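Local coordinates for TCR beta chain (Gallus gallus, PDB 6LIR), which pairs with the TCR alpha chain to form the chicken alpha-beta T-cell receptor and probably recognises antigen presented by MHC molecules, at residues I116-P126 with K207-I218. Sequence-based numbering, arbitrary orientation.
Sequences IIEPDVVIFSP and KNGTQQSIQKII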
loop_
_atom_site.group_PDB
_atom_site.type_symbol
_atom_site.label_atom_id
_atom_site.label_comp_id
_atom_site.label_asym_id
_atom_site.label_seq_id
_atom_site.Cartn_x
_atom_site.Cartn_y
_atom_site.Cartn_z
ATOM N N ILE B 116 -8.843 -21.713 -0.516
ATOM C CA ILE B 116 -8.988 -20.298 -0.838
ATOM C C ILE B 116 -10.467 -19.991 -1.012
ATOM O O ILE B 116 -11.180 -20.706 -1.726
ATOM C CB ILE B 116 -8.199 -19.946 -2.109
ATOM C CG1 ILE B 116 -6.697 -20.135 -1.888
ATOM C CG2 ILE B 116 -8.511 -18.528 -2.560
ATOM C CD1 ILE B 116 -5.918 -20.293 -3.178
ATOM N N ILE B 117 -10.938 -18.933 -0.361
ATOM C CA ILE B 117 -12.330 -18.516 -0.462
ATOM C C ILE B 117 -12.371 -17.175 -1.180
ATOM O O ILE B 117 -11.714 -16.215 -0.759
ATOM C CB ILE B 117 -12.997 -18.430 0.918
ATOM C CG1 ILE B 117 -12.786 -19.736 1.689
ATOM C CG2 ILE B 117 -14.477 -18.134 0.767
ATOM C CD1 ILE B 117 -12.802 -19.568 3.190
ATOM N N GLU B 118 -13.140 -17.114 -2.264
ATOM C CA GLU B 118 -13.337 -15.867 -2.980
ATOM C C GLU B 118 -14.085 -14.865 -2.103
ATOM O O GLU B 118 -14.864 -15.253 -1.226
ATOM C CB GLU B 118 -14.104 -16.098 -4.280
ATOM C CG GLU B 118 -15.492 -16.696 -4.109
ATOM C CD GLU B 118 -16.168 -16.977 -5.440
ATOM O OE1 GLU B 118 -17.156 -16.280 -5.771
ATOM O OE2 GLU B 118 -15.707 -17.892 -6.157
ATOM N N PRO B 119 -13.857 -13.574 -2.306
ATOM C CA PRO B 119 -14.570 -12.564 -1.524
ATOM C C PRO B 119 -15.998 -12.374 -2.009
ATOM O O PRO B 119 -16.344 -12.652 -3.158
ATOM C CB PRO B 119 -13.750 -11.296 -1.771
ATOM C CG PRO B 119 -13.262 -11.484 -3.174
ATOM C CD PRO B 119 -12.920 -12.956 -3.263
ATOM N N ASP B 120 -16.827 -11.869 -1.103
ATOM C CA ASP B 120 -18.084 -11.255 -1.490
ATOM C C ASP B 120 -17.818 -9.768 -1.654
ATOM O O ASP B 120 -17.104 -9.167 -0.848
ATOM C CB ASP B 120 -19.169 -11.483 -0.436
ATOM C CG ASP B 120 -19.567 -12.938 -0.309
ATOM O OD1 ASP B 120 -20.265 -13.448 -1.212
ATOM O OD2 ASP B 120 -19.189 -13.571 0.701
ATOM N N VAL B 121 -18.393 -9.174 -2.694
ATOM C CA VAL B 121 -18.084 -7.795 -3.050
ATOM C C VAL B 121 -19.396 -7.055 -3.240
ATOM O O VAL B 121 -20.209 -7.435 -4.089
ATOM C CB VAL B 121 -17.227 -7.701 -4.323
ATOM C CG1 VAL B 121 -16.841 -6.251 -4.590
ATOM C CG2 VAL B 121 -15.982 -8.578 -4.212
ATOM N N VAL B 122 -19.600 -6.003 -2.451
ATOM C CA VAL B 122 -20.764 -5.141 -2.576
ATOM C C VAL B 122 -20.294 -3.695 -2.593
ATOM O O VAL B 122 -19.266 -3.350 -2.001
ATOM C CB VAL B 122 -21.781 -5.371 -1.433
ATOM C CG1 VAL B 122 -22.223 -6.826 -1.397
ATOM C CG2 VAL B 122 -21.186 -4.964 -0.092
ATOM N N ILE B 123 -21.035 -2.852 -3.304
ATOM C CA ILE B 123 -20.908 -1.407 -3.180
ATOM C C ILE B 123 -22.113 -0.907 -2.400
ATOM O O ILE B 123 -23.252 -1.284 -2.694
ATOM C CB ILE B 123 -20.816 -0.722 -4.553
ATOM C CG1 ILE B 123 -19.584 -1.224 -5.311
ATOM C CG2 ILE B 123 -20.777 0.793 -4.385
ATOM C CD1 ILE B 123 -19.435 -0.626 -6.692
ATOM N N PHE B 124 -21.868 -0.038 -1.430
ATOM C CA PHE B 124 -22.947 0.569 -0.677
ATOM C C PHE B 124 -23.427 1.820 -1.395
ATOM O O PHE B 124 -22.622 2.613 -1.891
ATOM C CB PHE B 124 -22.497 0.882 0.749
ATOM C CG PHE B 124 -22.369 -0.341 1.616
ATOM C CD1 PHE B 124 -23.425 -0.759 2.409
ATOM C CD2 PHE B 124 -21.201 -1.083 1.620
ATOM C CE1 PHE B 124 -23.313 -1.887 3.202
ATOM C CE2 PHE B 124 -21.083 -2.216 2.409
ATOM C CZ PHE B 124 -22.141 -2.617 3.201
ATOM N N SER B 125 -24.743 1.962 -1.488
ATOM C CA SER B 125 -25.315 3.191 -2.011
ATOM C C SER B 125 -24.862 4.367 -1.152
ATOM O O SER B 125 -24.829 4.260 0.079
ATOM C CB SER B 125 -26.843 3.113 -2.033
ATOM O OG SER B 125 -27.283 1.876 -2.561
ATOM N N PRO B 126 -24.489 5.490 -1.757
ATOM C CA PRO B 126 -24.044 6.633 -0.958
ATOM C C PRO B 126 -25.219 7.286 -0.250
ATOM O O PRO B 126 -26.369 7.203 -0.688
ATOM C CB PRO B 126 -23.427 7.575 -1.995
ATOM C CG PRO B 126 -24.129 7.234 -3.262
ATOM C CD PRO B 126 -24.401 5.755 -3.202
ATOM N N LYS B 207 -7.093 -17.769 -7.065
ATOM C CA LYS B 207 -7.855 -18.960 -6.720
ATOM C C LYS B 207 -7.650 -20.010 -7.801
ATOM O O LYS B 207 -7.581 -19.680 -8.988
ATOM C CB LYS B 207 -9.344 -18.624 -6.565
ATOM C CG LYS B 207 -10.218 -19.765 -6.071
ATOM C CD LYS B 207 -11.690 -19.435 -6.289
ATOM C CE LYS B 207 -12.603 -20.362 -5.504
ATOM N NZ LYS B 207 -14.028 -19.937 -5.602
ATOM N N ASN B 208 -7.573 -21.272 -7.379
ATOM C CA ASN B 208 -7.452 -22.414 -8.287
ATOM C C ASN B 208 -6.292 -22.232 -9.261
ATOM O O ASN B 208 -6.436 -22.378 -10.478
ATOM C CB ASN B 208 -8.764 -22.654 -9.037
ATOM C CG ASN B 208 -9.837 -23.254 -8.152
ATOM O OD1 ASN B 208 -9.571 -24.156 -7.356
ATOM N ND2 ASN B 208 -11.061 -22.752 -8.282
ATOM N N GLY B 209 -5.123 -21.906 -8.716
ATOM C CA GLY B 209 -3.942 -21.820 -9.547
ATOM C C GLY B 209 -3.891 -20.649 -10.501
ATOM O O GLY B 209 -2.996 -20.607 -11.350
ATOM N N THR B 210 -4.812 -19.693 -10.395
ATOM C CA THR B 210 -4.855 -18.607 -11.364
ATOM C C THR B 210 -5.370 -17.332 -10.711
ATOM O O THR B 210 -5.945 -17.347 -9.619
ATOM C CB THR B 210 -5.728 -18.976 -12.569
ATOM O OG1 THR B 210 -5.515 -18.035 -13.629
ATOM C CG2 THR B 210 -7.200 -18.979 -12.178
ATOM N N GLN B 211 -5.151 -16.221 -11.407
ATOM C CA GLN B 211 -5.622 -14.914 -10.968
ATOM C C GLN B 211 -7.060 -14.704 -11.424
ATOM O O GLN B 211 -7.398 -14.975 -12.581
ATOM C CB GLN B 211 -4.714 -13.806 -11.504
ATOM C CG GLN B 211 -3.232 -14.059 -11.245
ATOM C CD GLN B 211 -2.474 -12.794 -10.883
ATOM O OE1 GLN B 211 -2.200 -12.532 -9.709
ATOM N NE2 GLN B 211 -2.132 -12.001 -11.892
ATOM N N GLN B 212 -7.907 -14.232 -10.511
ATOM C CA GLN B 212 -9.315 -14.013 -10.799
ATOM C C GLN B 212 -9.720 -12.620 -10.349
ATOM O O GLN B 212 -9.043 -11.982 -9.538
ATOM C CB GLN B 212 -10.218 -15.037 -10.093
ATOM C CG GLN B 212 -9.944 -16.482 -10.437
ATOM C CD GLN B 212 -11.016 -17.421 -9.908
ATOM O OE1 GLN B 212 -12.167 -17.026 -9.704
ATOM N NE2 GLN B 212 -10.639 -18.676 -9.683
ATOM N N SER B 213 -10.861 -12.165 -10.865
ATOM C CA SER B 213 -11.400 -10.862 -10.517
ATOM C C SER B 213 -12.904 -10.970 -10.336
ATOM O O SER B 213 -13.570 -11.776 -10.992
ATOM C CB SER B 213 -11.113 -9.811 -11.599
ATOM O OG SER B 213 -9.726 -9.611 -11.780
ATOM N N ILE B 214 -13.432 -10.141 -9.445
ATOM C CA ILE B 214 -14.863 -9.908 -9.337
ATOM C C ILE B 214 -15.090 -8.423 -9.551
ATOM O O ILE B 214 -14.374 -7.592 -8.980
ATOM C CB ILE B 214 -15.422 -10.376 -7.982
ATOM C CG1 ILE B 214 -15.205 -11.884 -7.821
ATOM C CG2 ILE B 214 -16.898 -10.033 -7.864
ATOM C CD1 ILE B 214 -15.599 -12.420 -6.464
ATOM N N GLN B 215 -16.085 -8.086 -10.360
ATOM C CA GLN B 215 -16.355 -6.700 -10.705
ATOM C C GLN B 215 -17.750 -6.338 -10.223
ATOM O O GLN B 215 -18.713 -7.070 -10.476
ATOM C CB GLN B 215 -16.230 -6.476 -12.217
ATOM C CG GLN B 215 -14.866 -6.858 -12.799
ATOM C CD GLN B 215 -14.793 -8.312 -13.249
ATOM O OE1 GLN B 215 -13.745 -8.954 -13.149
ATOM N NE2 GLN B 215 -15.906 -8.835 -13.752
ATOM N N LYS B 216 -17.850 -5.215 -9.522
ATOM C CA LYS B 216 -19.117 -4.695 -9.042
ATOM C C LYS B 216 -19.295 -3.287 -9.582
ATOM O O LYS B 216 -18.339 -2.508 -9.630
ATOM C CB LYS B 216 -19.169 -4.692 -7.512
ATOM C CG LYS B 216 -20.539 -4.987 -6.947
ATOM C CD LYS B 216 -20.999 -6.392 -7.303
ATOM C CE LYS B 216 -22.502 -6.507 -7.130
ATOM N NZ LYS B 216 -22.989 -7.910 -7.068
ATOM N N ILE B 217 -20.519 -2.951 -9.973
ATOM C CA ILE B 217 -20.793 -1.667 -10.601
ATOM C C ILE B 217 -21.921 -0.983 -9.850
ATOM O O ILE B 217 -22.861 -1.638 -9.386
ATOM C CB ILE B 217 -21.177 -1.830 -12.087
ATOM C CG1 ILE B 217 -20.247 -2.822 -12.791
ATOM C CG2 ILE B 217 -21.184 -0.479 -12.792
ATOM C CD1 ILE B 217 -18.966 -2.218 -13.277
ATOM N N ILE B 218 -21.834 0.337 -9.750
ATOM C CA ILE B 218 -22.970 1.174 -9.401
ATOM C C ILE B 218 -22.927 2.382 -10.322
ATOM O O ILE B 218 -21.853 2.928 -10.598
ATOM C CB ILE B 218 -22.952 1.576 -7.907
ATOM C CG1 ILE B 218 -24.251 2.285 -7.517
ATOM C CG2 ILE B 218 -21.735 2.434 -7.577
ATOM C CD1 ILE B 218 -24.455 2.396 -6.014
#
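Ile-123 and Ile-218 cross at a slant, CG2 to CG2 at 3.7 Å, where strands 120-124 and 210-218 face each other. Their axes approach to 7.0 Å at 15°, and no backbone hydrogen bond joins them: each is outermost in its own sheet within this chain, A and G of the C1-type immunoglobulin sandwich. Val-121 puts its two branches to separate use. CG1, anti to the backbone N (chi1 -176°), lies 4.0 Å from CB of Lys-216, while CG2 meets CG2 of Ile-214. The Lys-216 chain bends at chi2 (64°), and its CD passes 3.5 Å from O of Val-121; its ammonium makes a weak, long ion pair with Asp-124 of the TCR alpha chain. Just before strand 120-124, CD1 of Ile-214 lies 3.4 Å from O of Pro-119 and also meets CG of its ring. Lys-207 extends past CG2 of Ile-116, and its NZ bonds the anti lone pair of Glu-118 OE2 at 2.7 Å. Replacing Lys-207 by alanine removes the ammonium and CG, which is likely to leave the Glu-118 carboxylate without this cation and thin the cover over Ile-116 CG2. Side chains alone therefore join the two strands here, while the ion pair ties 116-118 to the strand end where the type I' turn begins.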